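Local structure of trans-isoprenyl diphosphate synthase (Caulobacter crescentus, 3OYR) at residues A190-L195 against A227-D232; G221-L226 against A314-A319. The protein probably makes octaprenyl diphosphate, the precursor of quinone side chains, by adding five isopentenyl units to farnesyl diphosphate in a metal-dependent reaction. All coordinates share one frame; numbering follows the deposited sequence. Where two conformers were deposited one is given.

Contact 1: A190-L195 against A227-D232; sequences AKTAEL and AFQLAD. With CA (calcium ion), chain F; DMA (dimethylallyl diphosphate), chain D; DMA (dimethylallyl diphosphate), chain G.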
loop_
_atom_site.group_PDB
_atom_site.type_symbol
_atom_site.label_atom_id
_atom_site.label_comp_id
_atom_site.label_asym_id
_atom_site.label_seq_id
_atom_site.Cartn_x
_atom_site.Cartn_y
_atom_site.Cartn_z
ATOM N N ALA B 190 -0.590 -13.164 10.777
ATOM C CA ALA B 190 -0.994 -12.397 9.611
ATOM C C ALA B 190 -0.139 -11.152 9.436
ATOM O O ALA B 190 0.394 -10.916 8.361
ATOM C CB ALA B 190 -2.480 -12.028 9.701
ATOM N N LYS B 191 0.011 -10.373 10.504
ATOM C CA LYS B 191 0.639 -9.079 10.388
ATOM C C LYS B 191 2.162 -9.159 10.320
ATOM O O LYS B 191 2.785 -8.238 9.803
ATOM C CB LYS B 191 0.201 -8.163 11.527
ATOM C CG LYS B 191 1.041 -8.310 12.781
ATOM C CD LYS B 191 0.803 -7.157 13.729
ATOM C CE LYS B 191 1.499 -7.440 15.052
ATOM N NZ LYS B 191 1.337 -6.283 15.996
ATOM N N THR B 192 2.752 -10.246 10.829
ATOM C CA THR B 192 4.214 -10.340 10.885
ATOM C C THR B 192 4.783 -11.600 10.266
ATOM O O THR B 192 5.709 -11.527 9.466
ATOM C CB THR B 192 4.736 -10.180 12.321
ATOM O OG1 THR B 192 4.329 -8.896 12.830
ATOM C CG2 THR B 192 6.267 -10.289 12.365
ATOM N N ALA B 193 4.240 -12.759 10.628
ATOM C CA ALA B 193 4.862 -14.012 10.202
ATOM C C ALA B 193 4.708 -14.287 8.695
ATOM O O ALA B 193 5.587 -14.890 8.082
ATOM C CB ALA B 193 4.353 -15.179 11.039
ATOM N N GLU B 194 3.610 -13.815 8.105
ATOM C CA GLU B 194 3.328 -14.049 6.693
ATOM C C GLU B 194 4.345 -13.441 5.711
ATOM O O GLU B 194 4.693 -14.073 4.710
ATOM C CB GLU B 194 1.934 -13.539 6.344
ATOM C CG GLU B 194 1.276 -14.353 5.264
ATOM C CD GLU B 194 0.801 -15.689 5.793
ATOM O OE1 GLU B 194 0.042 -15.740 6.791
ATOM O OE2 GLU B 194 1.199 -16.700 5.213
ATOM N N LEU B 195 4.830 -12.239 5.996
ATOM C CA LEU B 195 5.866 -11.582 5.173
ATOM C C LEU B 195 7.217 -12.369 5.212
ATOM O O LEU B 195 7.894 -12.562 4.166
ATOM C CB LEU B 195 6.048 -10.114 5.591
ATOM C CG LEU B 195 6.884 -9.281 4.616
ATOM C CD1 LEU B 195 6.424 -9.482 3.161
ATOM C CD2 LEU B 195 6.811 -7.836 4.996
ATOM N N ALA B 227 8.052 -16.640 16.069
ATOM C CA ALA B 227 9.118 -16.464 17.075
ATOM C C ALA B 227 9.539 -15.007 17.135
ATOM O O ALA B 227 9.597 -14.408 18.230
ATOM C CB ALA B 227 10.342 -17.367 16.735
ATOM N N PHE B 228 9.784 -14.439 15.949
ATOM C CA PHE B 228 10.251 -13.066 15.797
ATOM C C PHE B 228 9.306 -12.088 16.474
ATOM O O PHE B 228 9.741 -11.241 17.260
ATOM C CB PHE B 228 10.414 -12.710 14.298
ATOM C CG PHE B 228 11.074 -11.376 14.056
ATOM C CD1 PHE B 228 12.468 -11.271 14.036
ATOM C CD2 PHE B 228 10.304 -10.218 13.855
ATOM C CE1 PHE B 228 13.086 -10.020 13.831
ATOM C CE2 PHE B 228 10.919 -8.962 13.630
ATOM C CZ PHE B 228 12.304 -8.863 13.627
ATOM N N GLN B 229 8.012 -12.216 16.180
ATOM C CA GLN B 229 7.021 -11.280 16.705
ATOM C C GLN B 229 6.786 -11.437 18.212
ATOM O O GLN B 229 6.634 -10.437 18.933
ATOM C CB GLN B 229 5.717 -11.409 15.941
ATOM C CG GLN B 229 4.722 -10.323 16.293
ATOM C CD GLN B 229 5.255 -8.919 16.048
ATOM O OE1 GLN B 229 5.820 -8.629 15.000
ATOM N NE2 GLN B 229 5.078 -8.048 17.018
ATOM N N LEU B 230 6.748 -12.682 18.683
ATOM C CA LEU B 230 6.713 -12.968 20.131
ATOM C C LEU B 230 7.881 -12.307 20.865
ATOM O O LEU B 230 7.667 -11.646 21.881
ATOM C CB LEU B 230 6.697 -14.472 20.396
ATOM C CG LEU B 230 5.355 -15.123 20.043
ATOM C CD1 LEU B 230 5.504 -16.608 19.966
ATOM C CD2 LEU B 230 4.326 -14.772 21.052
ATOM N N ALA B 231 9.099 -12.456 20.332
ATOM C CA ALA B 231 10.268 -11.770 20.895
ATOM C C ALA B 231 10.126 -10.254 20.813
ATOM O O ALA B 231 10.466 -9.565 21.764
ATOM C CB ALA B 231 11.558 -12.223 20.231
ATOM N N ASP B 232 9.601 -9.743 19.697
ATOM C CA ASP B 232 9.348 -8.310 19.556
ATOM C C ASP B 232 8.361 -7.800 20.597
ATOM O O ASP B 232 8.566 -6.733 21.188
ATOM C CB ASP B 232 8.831 -7.961 18.155
ATOM C CG ASP B 232 8.698 -6.472 17.952
ATOM O OD1 ASP B 232 7.571 -5.930 18.144
ATOM O OD2 ASP B 232 9.734 -5.832 17.653
HETATM CA CA CA F . 6.376 -4.092 18.699
HETATM C C1 DMA D . 9.646 -4.189 12.699
HETATM O O1 DMA D . 10.515 -5.077 11.983
HETATM C C2 DMA D . 8.391 -4.874 12.286
HETATM C C3 DMA D . 7.814 -5.816 13.036
HETATM C C4 DMA D . 8.298 -6.176 14.416
HETATM C C5 DMA D . 6.615 -6.497 12.453
HETATM P PA DMA D . 12.077 -5.316 12.256
HETATM O O1A DMA D . 12.634 -6.374 11.324
HETATM O O2A DMA D . 12.265 -5.568 13.726
HETATM O O3A DMA D . 12.572 -3.825 11.859
HETATM P PB DMA D . 13.907 -3.353 11.061
HETATM O O1B DMA D . 13.611 -3.562 9.588
HETATM O O2B DMA D . 13.857 -1.900 11.483
HETATM O O3B DMA D . 15.090 -4.142 11.555
HETATM C C1 DMA G . 3.489 -4.841 13.487
HETATM O O1 DMA G . 4.210 -5.056 14.694
HETATM C C2 DMA G . 4.135 -3.848 12.571
HETATM C C3 DMA G . 4.205 -4.028 11.247
HETATM C C4 DMA G . 3.652 -5.223 10.537
HETATM C C5 DMA G . 4.875 -2.959 10.449
HETATM P PA DMA G . 4.511 -3.935 15.839
HETATM O O1A DMA G . 4.747 -4.747 17.076
HETATM O O2A DMA G . 3.508 -2.813 15.840
HETATM O O3A DMA G . 5.935 -3.412 15.278
HETATM P PB DMA G . 6.807 -2.183 15.865
HETATM O O1B DMA G . 8.026 -2.367 15.000
HETATM O O2B DMA G . 6.985 -2.473 17.336
HETATM O O3B DMA G . 6.015 -0.915 15.641
HETATM O O HOH W 1 8.127 -3.605 20.248
HETATM O O HOH W 2 5.191 -5.409 20.230
HETATM O O HOH W 3 5.320 -2.133 19.628
#
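Thr192 and Gln229 meet side chain to side chain, crossing at about a right angle, and their hydrogen bond joins two helices whose axes approach to 9.1 Å. Thr192 OG1 donates to Gln229 OE1 over 2.6 Å. The hydroxyl arrives from above the amide, 53° out of the carbonyl plane, rather than on a lone pair, while Thr192 CG2 lies against the same oxygen. In the threonine, OG1 lies beside the backbone N (chi1 -60°), with CG2 anti to it. Gln229 leaves its helix extended and bends at its second torsion; the bend brings OE1 to the threonine and leaves NE2 to turn to Asp233 OD1 and, by a weak bond of 3.3 Å, to O1A of the chain G dimethylallyl diphosphate. Its two ends thus tie threonine, helix and diphosphate together and should fix the amide's rotation. Lys191 runs extended alongside that ligand: CD and CE pass its C1, and NZ makes a weak bond to O1, its stronger partner being Gln170. One helical turn past Phe228, Asp232 OD1 binds calcium at 2.3 Å; O1A and O2B of the chain G ligand and three waters also coordinate the ion, and OD2 pairs with Lys246. The second dimethylallyl diphosphate, chain D, touches the same pair. Its C5 lies 3.3 Å from Thr192 OG1 and also close to Gln229 OE1, its C4 rests near Asp232 OD2, and its O2A sits in plane at the edge of the Phe228 ring, 3.3 Å from CZ. The chain G ligand, on calcium, lies where the allylic substrate is expected, and the chain D ligand probably marks the isopentenyl diphosphate site, in the active-site cavity of the all-helical isoprenoid synthase fold.

Contact 2: G221-L226 against A314-A319; sequences GLNLGL and ADKAKA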
loop_
_atom_site.group_PDB
_atom_site.type_symbol
_atom_site.label_atom_id
_atom_site.label_comp_id
_atom_site.label_asym_id
_atom_site.label_seq_id
_atom_site.Cartn_x
_atom_site.Cartn_y
_atom_site.Cartn_z
ATOM N N GLY B 221 10.073 -19.814 7.265
ATOM C CA GLY B 221 9.810 -18.388 7.425
ATOM C C GLY B 221 8.599 -18.096 8.309
ATOM O O GLY B 221 8.662 -17.190 9.135
ATOM N N LEU B 222 7.511 -18.867 8.155
ATOM C CA LEU B 222 6.301 -18.650 8.959
ATOM C C LEU B 222 6.615 -18.835 10.446
ATOM O O LEU B 222 6.328 -17.952 11.289
ATOM C CB LEU B 222 5.187 -19.603 8.512
ATOM C CG LEU B 222 3.724 -19.258 8.807
ATOM C CD1 LEU B 222 3.337 -19.579 10.247
ATOM C CD2 LEU B 222 3.415 -17.812 8.482
ATOM N N ASN B 223 7.218 -19.970 10.774
ATOM C CA ASN B 223 7.634 -20.218 12.146
ATOM C C ASN B 223 8.677 -19.227 12.660
ATOM O O ASN B 223 8.590 -18.794 13.822
ATOM C CB ASN B 223 8.064 -21.673 12.349
ATOM C CG ASN B 223 6.907 -22.624 12.229
ATOM O OD1 ASN B 223 6.036 -22.680 13.097
ATOM N ND2 ASN B 223 6.880 -23.374 11.141
ATOM N N LEU B 224 9.631 -18.838 11.803
ATOM C CA LEU B 224 10.604 -17.803 12.201
ATOM C C LEU B 224 9.890 -16.503 12.563
ATOM O O LEU B 224 10.211 -15.877 13.570
ATOM C CB LEU B 224 11.654 -17.541 11.121
ATOM C CG LEU B 224 12.710 -16.558 11.633
ATOM C CD1 LEU B 224 14.020 -17.214 11.815
ATOM C CD2 LEU B 224 12.850 -15.383 10.745
ATOM N N GLY B 225 8.892 -16.134 11.764
ATOM C CA GLY B 225 8.159 -14.896 11.994
ATOM C C GLY B 225 7.321 -14.877 13.256
ATOM O O GLY B 225 7.242 -13.846 13.923
ATOM N N LEU B 226 6.692 -15.999 13.588
ATOM C CA LEU B 226 5.983 -16.121 14.876
ATOM C C LEU B 226 6.933 -15.911 16.070
ATOM O O LEU B 226 6.679 -15.050 16.937
ATOM C CB LEU B 226 5.242 -17.462 14.957
ATOM C CG LEU B 226 4.102 -17.604 13.932
ATOM C CD1 LEU B 226 3.569 -19.014 13.881
ATOM C CD2 LEU B 226 2.976 -16.651 14.261
ATOM N N ALA B 314 10.828 -21.177 17.091
ATOM C CA ALA B 314 12.184 -21.249 16.516
ATOM C C ALA B 314 12.649 -22.682 16.248
ATOM O O ALA B 314 13.307 -22.923 15.228
ATOM C CB ALA B 314 13.182 -20.534 17.369
ATOM N N ASP B 315 12.298 -23.618 17.145
ATOM C CA ASP B 315 12.568 -25.058 16.936
ATOM C C ASP B 315 11.844 -25.587 15.719
ATOM O O ASP B 315 12.393 -26.382 14.944
ATOM C CB ASP B 315 12.173 -25.895 18.185
ATOM C CG ASP B 315 13.045 -25.583 19.400
ATOM O OD1 ASP B 315 14.113 -24.952 19.235
ATOM O OD2 ASP B 315 12.653 -25.950 20.524
ATOM N N LYS B 316 10.590 -25.156 15.560
ATOM C CA LYS B 316 9.775 -25.533 14.402
ATOM C C LYS B 316 10.431 -24.993 13.121
ATOM O O LYS B 316 10.532 -25.703 12.119
ATOM C CB LYS B 316 8.339 -25.005 14.544
ATOM C CG LYS B 316 7.461 -25.748 15.570
ATOM C CD LYS B 316 6.171 -24.990 15.836
ATOM C CE LYS B 316 5.249 -25.746 16.796
ATOM N NZ LYS B 316 4.135 -26.454 16.096
ATOM N N ALA B 317 10.910 -23.741 13.171
ATOM C CA ALA B 317 11.623 -23.161 12.004
ATOM C C ALA B 317 12.867 -23.974 11.624
ATOM O O ALA B 317 13.061 -24.295 10.449
ATOM C CB ALA B 317 11.979 -21.683 12.222
ATOM N N LYS B 318 13.672 -24.341 12.623
ATOM C CA LYS B 318 14.864 -25.144 12.377
ATOM C C LYS B 318 14.506 -26.536 11.831
ATOM O O LYS B 318 15.135 -27.003 10.905
ATOM C CB LYS B 318 15.722 -25.258 13.627
ATOM C CG LYS B 318 16.207 -23.939 14.178
ATOM C CD LYS B 318 16.719 -24.091 15.593
ATOM C CE LYS B 318 18.219 -24.257 15.623
ATOM N NZ LYS B 318 18.751 -24.157 17.014
ATOM N N ALA B 319 13.465 -27.158 12.380
ATOM C CA ALA B 319 13.032 -28.477 11.930
ATOM C C ALA B 319 12.426 -28.431 10.534
ATOM O O ALA B 319 12.527 -29.404 9.783
ATOM C CB ALA B 319 12.044 -29.135 12.969
#
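This is a close antiparallel helix-helix contact centred on one alanine, near the outer side of the helical bundle, between helix 211-238 and helix 302-320. The axes of the two segments approach to 7.6 Å at 161°, and the CA atoms of Asn223 and Ala317 come within 5.0 Å. Such closeness rests on the alanine: its CB points at the other helix and settles between Asn223 and Leu224, 3.7 Å from Leu224 N and 4.3 Å from Leu224 CB. Asn223 returns the approach, its CB lying 3.6 Å from Ala317 N, so that side chain meets backbone in both directions. Beyond CB, the asparagine amide turns along its own helix (chi1 -68°, CG beside the backbone N), and ND2 donates to Asp219 O one turn earlier. OD1 then rests on the aliphatic start of the lysine, 3.6 Å from Lys316 CB, a van der Waals contact. Lys316 starts toward Asn223, but its chain leads away from the contact. Leu224 also touches Leu336 of helix 328-342 and Phe196 of helix 181-206. With no hydrogen bond crossing between the two segments, the pair is held by the close antiparallel packing of neighbouring helices that builds the all-helical isoprenoid synthase fold.

Overall arrangement
Helix 211-238 serves both contacts, whose centres lie about 10 Å apart. Its segment 227-232 faces the ligands in contact 1, while the preceding turns, 221-226, pack on helix 302-320 in contact 2. The two contacts also touch directly: Ala193 CB lies 3.4 Å from Leu222 O, and Ala227 CB is 3.9 Å from Ala314 N, so helix 211-238 is sandwiched between helices 181-206 and 302-320. The centre of contact 1 lies about 5 Å, and that of contact 2 about 13 Å, from the centre of the chain. Leu224 of contact 2 keeps its side chain about 9 Å from a dimethylallyl diphosphate and about 11 Å from that of calcium-binding Asp232.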